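Local coordinates for penicillin-binding protein 1A (Mycobacterium tuberculosis, PDB 5CXW) that polymerises glycan strands and cross-links their peptides to build peptidoglycan, its penicillin-binding transpeptidase domain being the part crystallised here with penicillin V, at residues Gln167-Ala172 against Asn200-Gly205; Ala172-Gly177 against Ala186-Glu191. All blocks are in the same frame, centred on the assembly; numbering follows the deposited sequence. Where two conformers were deposited one is given.

Interactions 1 and 2 hang two parts of one long loop on the same helix, 165-176. The loop segment 186-191 packs against the C-terminal end of the helix, and 200-205, further along the chain, packs about one turn earlier. Their centres are 8 Å apart and they merge into one apolar patch: L189 CD1 lies 3.9 Å from A170 CA, and I202 CD1 lies 4.0 Å from L189 CB. Interaction 1 is the one nearer the catalytic centre. The V169 side chain is about 12 Å from that of S97, the probable acyl-ester serine, and the I202 side chain is about 13 Å from the bound penicillin. Interaction 2 lies away from the annotated sites.

Interaction 1: residues Gln167-Ala172 against Asn200-Gly205; sequences QAVADA and NGIVLG
A170, whose methyl meets I202, sits within a helical turn closed by D171 N to Q167 O at 2.8 Å. On the outer side of that turn Q167 NE2 reaches D171 OD1 at 3.0 Å (N-H...O 153°), coming from above the carboxylate plane. The side chains that meet across the contact are all apolar. I202 CD1 touches the helix end-on, 3.7 Å from A170 CB and 3.6 Å from A170 N, while its CG1 lies 4.1 Å from V169 CG1. The isoleucine is extended, with CG1 trans to its own N (chi1 -174°) and CD1 trans again, which carries the tip right up to the helix backbone. V169 runs alongside in the opposite sense, its CB 4.1 Å from I202 CG2. I202 itself belongs to a short 3-10 segment, and its O accepts G205 N at 3.0 Å. G205 in turn bonds through its backbone to T95 and G96. V169 and V203 both also rest on A103 of helix 100-109. With only apolar side-chain packing between the segments, the seam depends on shape and sets the loop bonded just ahead of S97, the probable acyl-ester serine, against helix 165-176.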
loop_
_atom_site.group_PDB
_atom_site.type_symbol
_atom_site.label_atom_id
_atom_site.label_comp_id
_atom_site.label_asym_id
_atom_site.label_seq_id
_atom_site.Cartn_x
_atom_site.Cartn_y
_atom_site.Cartn_z
ATOM N N GLN A 167 -0.979 16.063 -11.037
ATOM C CA GLN A 167 0.125 15.420 -11.733
ATOM C C GLN A 167 1.323 15.208 -10.817
ATOM O O GLN A 167 2.047 14.198 -10.917
ATOM C CB GLN A 167 0.582 16.227 -12.948
ATOM C CG GLN A 167 1.625 15.534 -13.829
ATOM C CD GLN A 167 1.074 14.294 -14.504
ATOM O OE1 GLN A 167 0.157 14.360 -15.352
ATOM N NE2 GLN A 167 1.576 13.138 -14.098
ATOM N N ALA A 168 1.544 16.118 -9.886
ATOM C CA ALA A 168 2.703 15.946 -8.960
ATOM C C ALA A 168 2.458 14.813 -8.001
ATOM O O ALA A 168 3.421 14.146 -7.614
ATOM C CB ALA A 168 2.972 17.188 -8.161
ATOM N N VAL A 169 1.189 14.565 -7.651
ATOM C CA VAL A 169 0.853 13.404 -6.810
ATOM C C VAL A 169 1.095 12.101 -7.579
ATOM O O VAL A 169 1.738 11.148 -7.069
ATOM C CB VAL A 169 -0.626 13.450 -6.308
ATOM C CG1 VAL A 169 -0.947 12.250 -5.451
ATOM C CG2 VAL A 169 -0.929 14.748 -5.588
ATOM N N ALA A 170 0.681 12.093 -8.844
ATOM C CA ALA A 170 0.913 10.937 -9.707
ATOM C C ALA A 170 2.402 10.683 -9.901
ATOM O O ALA A 170 2.842 9.527 -9.875
ATOM C CB ALA A 170 0.296 11.140 -11.077
ATOM N N ASP A 171 3.161 11.737 -10.145
ATOM C CA ASP A 171 4.611 11.610 -10.311
ATOM C C ASP A 171 5.254 10.970 -9.086
ATOM O O ASP A 171 6.079 10.068 -9.206
ATOM C CB ASP A 171 5.261 12.971 -10.600
ATOM C CG ASP A 171 4.901 13.532 -11.966
ATOM O OD1 ASP A 171 4.257 12.847 -12.837
ATOM O OD2 ASP A 171 5.255 14.713 -12.227
ATOM N N ALA A 172 4.921 11.490 -7.914
ATOM C CA ALA A 172 5.452 10.912 -6.679
ATOM C C ALA A 172 5.092 9.447 -6.479
ATOM O O ALA A 172 5.942 8.603 -6.059
ATOM C CB ALA A 172 4.991 11.734 -5.478
ATOM N N ASN A 200 -8.251 15.676 -9.915
ATOM C CA ASN A 200 -8.037 15.924 -8.502
ATOM C C ASN A 200 -8.353 14.774 -7.590
ATOM O O ASN A 200 -7.799 14.683 -6.491
ATOM C CB ASN A 200 -8.834 17.104 -8.072
ATOM C CG ASN A 200 -8.362 18.396 -8.672
ATOM O OD1 ASN A 200 -7.184 18.618 -8.850
ATOM N ND2 ASN A 200 -9.318 19.296 -8.978
ATOM N N GLY A 201 -9.193 13.853 -8.001
ATOM C CA GLY A 201 -9.512 12.697 -7.163
ATOM C C GLY A 201 -8.363 11.748 -6.808
ATOM O O GLY A 201 -8.505 10.903 -5.946
ATOM N N ILE A 202 -7.247 11.919 -7.507
ATOM C CA ILE A 202 -6.068 11.106 -7.266
ATOM C C ILE A 202 -5.724 11.150 -5.775
ATOM O O ILE A 202 -5.302 10.129 -5.238
ATOM C CB ILE A 202 -4.893 11.517 -8.137
ATOM C CG1 ILE A 202 -3.728 10.507 -7.926
ATOM C CG2 ILE A 202 -4.404 12.969 -7.857
ATOM C CD1 ILE A 202 -2.619 10.589 -8.921
ATOM N N VAL A 203 -5.799 12.314 -5.133
ATOM C CA VAL A 203 -5.326 12.412 -3.741
ATOM C C VAL A 203 -6.207 11.635 -2.775
ATOM O O VAL A 203 -5.768 11.277 -1.669
ATOM C CB VAL A 203 -5.144 13.902 -3.285
ATOM C CG1 VAL A 203 -6.493 14.664 -3.192
ATOM C CG2 VAL A 203 -4.364 13.993 -1.974
ATOM N N LEU A 204 -7.450 11.400 -3.165
ATOM C CA LEU A 204 -8.357 10.578 -2.410
ATOM C C LEU A 204 -8.437 9.152 -2.917
ATOM O O LEU A 204 -9.432 8.450 -2.637
ATOM C CB LEU A 204 -9.708 11.248 -2.380
ATOM C CG LEU A 204 -9.700 12.698 -1.816
ATOM C CD1 LEU A 204 -11.097 13.290 -1.823
ATOM C CD2 LEU A 204 -9.074 12.806 -0.459
ATOM N N GLY A 205 -7.409 8.724 -3.647
ATOM C CA GLY A 205 -7.259 7.365 -4.045
ATOM C C GLY A 205 -8.325 6.850 -4.971
ATOM O O GLY A 205 -8.697 5.682 -4.854
#

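Interaction 2: residues Ala172-Gly177 against Ala186-Glu191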
loop_
_atom_site.group_PDB
_atom_site.type_symbol
_atom_site.label_atom_id
_atom_site.label_comp_id
_atom_site.label_asym_id
_atom_site.label_seq_id
_atom_site.Cartn_x
_atom_site.Cartn_y
_atom_site.Cartn_z
ATOM N N ALA A 172 4.921 11.490 -7.914
ATOM C CA ALA A 172 5.452 10.912 -6.679
ATOM C C ALA A 172 5.092 9.447 -6.479
ATOM O O ALA A 172 5.942 8.603 -6.059
ATOM C CB ALA A 172 4.991 11.734 -5.478
ATOM N N ALA A 173 3.830 9.108 -6.785
ATOM C CA ALA A 173 3.357 7.759 -6.594
ATOM C C ALA A 173 4.059 6.824 -7.550
ATOM O O ALA A 173 4.566 5.771 -7.182
ATOM C CB ALA A 173 1.863 7.725 -6.858
ATOM N N HIS A 174 4.127 7.230 -8.822
ATOM C CA HIS A 174 4.894 6.449 -9.784
ATOM C C HIS A 174 6.371 6.276 -9.413
ATOM O O HIS A 174 6.901 5.156 -9.505
ATOM C CB HIS A 174 4.771 7.059 -11.175
ATOM C CG HIS A 174 3.433 6.815 -11.799
ATOM N ND1 HIS A 174 2.836 7.760 -12.592
ATOM C CD2 HIS A 174 2.648 5.711 -11.871
ATOM C CE1 HIS A 174 1.697 7.280 -13.062
ATOM N NE2 HIS A 174 1.577 6.024 -12.666
ATOM N N GLN A 175 6.997 7.329 -8.961
ATOM C CA GLN A 175 8.404 7.280 -8.552
ATOM C C GLN A 175 8.605 6.366 -7.342
ATOM O O GLN A 175 9.585 5.653 -7.276
ATOM C CB GLN A 175 8.901 8.700 -8.308
ATOM C CG GLN A 175 9.054 9.489 -9.631
ATOM C CD GLN A 175 9.190 10.974 -9.403
ATOM O OE1 GLN A 175 9.252 11.392 -8.275
ATOM N NE2 GLN A 175 9.226 11.785 -10.483
ATOM N N ALA A 176 7.633 6.327 -6.440
ATOM C CA ALA A 176 7.693 5.436 -5.262
ATOM C C ALA A 176 7.578 3.968 -5.604
ATOM O O ALA A 176 8.012 3.141 -4.814
ATOM C CB ALA A 176 6.628 5.819 -4.245
ATOM N N GLY A 177 7.042 3.661 -6.815
ATOM C CA GLY A 177 6.829 2.293 -7.275
ATOM C C GLY A 177 5.424 1.927 -7.622
ATOM O O GLY A 177 5.183 0.742 -7.906
ATOM N N ALA A 186 -3.509 0.513 -19.070
ATOM C CA ALA A 186 -2.284 0.817 -19.829
ATOM C C ALA A 186 -1.545 2.016 -19.317
ATOM O O ALA A 186 -0.337 2.099 -19.459
ATOM C CB ALA A 186 -2.564 0.983 -21.338
ATOM N N HIS A 187 -2.265 2.944 -18.715
ATOM C CA HIS A 187 -1.639 4.123 -18.149
ATOM C C HIS A 187 -2.280 4.479 -16.802
ATOM O O HIS A 187 -3.363 5.024 -16.759
ATOM C CB HIS A 187 -1.806 5.285 -19.089
ATOM C CG HIS A 187 -1.184 5.037 -20.440
ATOM N ND1 HIS A 187 0.123 5.364 -20.729
ATOM C CD2 HIS A 187 -1.691 4.477 -21.556
ATOM C CE1 HIS A 187 0.387 5.033 -21.984
ATOM N NE2 HIS A 187 -0.692 4.465 -22.496
ATOM N N THR A 188 -1.632 4.105 -15.734
ATOM C CA THR A 188 -2.218 4.335 -14.398
ATOM C C THR A 188 -2.187 5.816 -14.008
ATOM O O THR A 188 -1.289 6.579 -14.430
ATOM C CB THR A 188 -1.518 3.535 -13.313
ATOM O OG1 THR A 188 -0.108 3.877 -13.291
ATOM C CG2 THR A 188 -1.708 2.010 -13.550
ATOM N N LEU A 189 -3.130 6.191 -13.154
ATOM C CA LEU A 189 -3.190 7.543 -12.591
ATOM C C LEU A 189 -3.316 8.623 -13.711
ATOM O O LEU A 189 -2.701 9.679 -13.649
ATOM C CB LEU A 189 -1.979 7.836 -11.699
ATOM C CG LEU A 189 -1.539 6.741 -10.739
ATOM C CD1 LEU A 189 -0.399 7.223 -9.890
ATOM C CD2 LEU A 189 -2.700 6.355 -9.860
ATOM N N SER A 190 -4.147 8.304 -14.697
ATOM C CA SER A 190 -4.330 9.089 -15.924
ATOM C C SER A 190 -5.833 9.142 -16.201
ATOM O O SER A 190 -6.467 8.111 -16.452
ATOM C CB SER A 190 -3.587 8.407 -17.087
ATOM O OG SER A 190 -3.813 9.080 -18.307
ATOM N N GLU A 191 -6.405 10.338 -16.226
ATOM C CA GLU A 191 -7.842 10.451 -16.408
ATOM C C GLU A 191 -8.277 9.931 -17.761
ATOM O O GLU A 191 -9.240 9.124 -17.849
ATOM C CB GLU A 191 -8.330 11.879 -16.170
ATOM C CG GLU A 191 -9.872 11.989 -16.161
ATOM C CD GLU A 191 -10.638 11.034 -15.182
ATOM O OE1 GLU A 191 -10.085 10.476 -14.192
ATOM O OE2 GLU A 191 -11.856 10.814 -15.455
#
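A173 turns its methyl toward the loop 186-191 and meets L189 CD1 at 3.8 Å; the same alanine also leans on F99 and F102. H174, the next residue, carries the polar part of the contact. Its ring swings out from the helix with CG trans to the carbonyl carbon (chi1 -74°), which brings NE2 to the loop. NE2 donates to T188 OG1 at 2.8 Å with an N-H...O angle of 161°, and the hydroxyl lies almost in the ring plane, so the bond holds the imidazole's rotation. T188 OG1 is also hydrogen-bonded to A179 O. The hydroxyl thus passes the bond on from the histidine to the backbone of the intervening loop, and both bonds keep this buried oxygen satisfied. L189 covers one face of the H174 ring: CD1 is 3.8 Å from the centroid, 20° off the normal, a CH-pi contact displaced toward the rim near NE2. One methyl therefore serves both A173 and H174. Further on, A176 packs on F102 and I258, and G177 is the first residue to leave helical backbone angles; its N bonds H174 O at 3.1 Å and, weakly, A173 O. With the positive phi taken here, a CB would press on the carbonyl O of A176, so the backbone itself calls for glycine. The result is a helix closed by a Schellman motif, with the loop that follows folding back to cover its last turns, within the transpeptidase domain of the penicillin-binding and serine beta-lactamase clan.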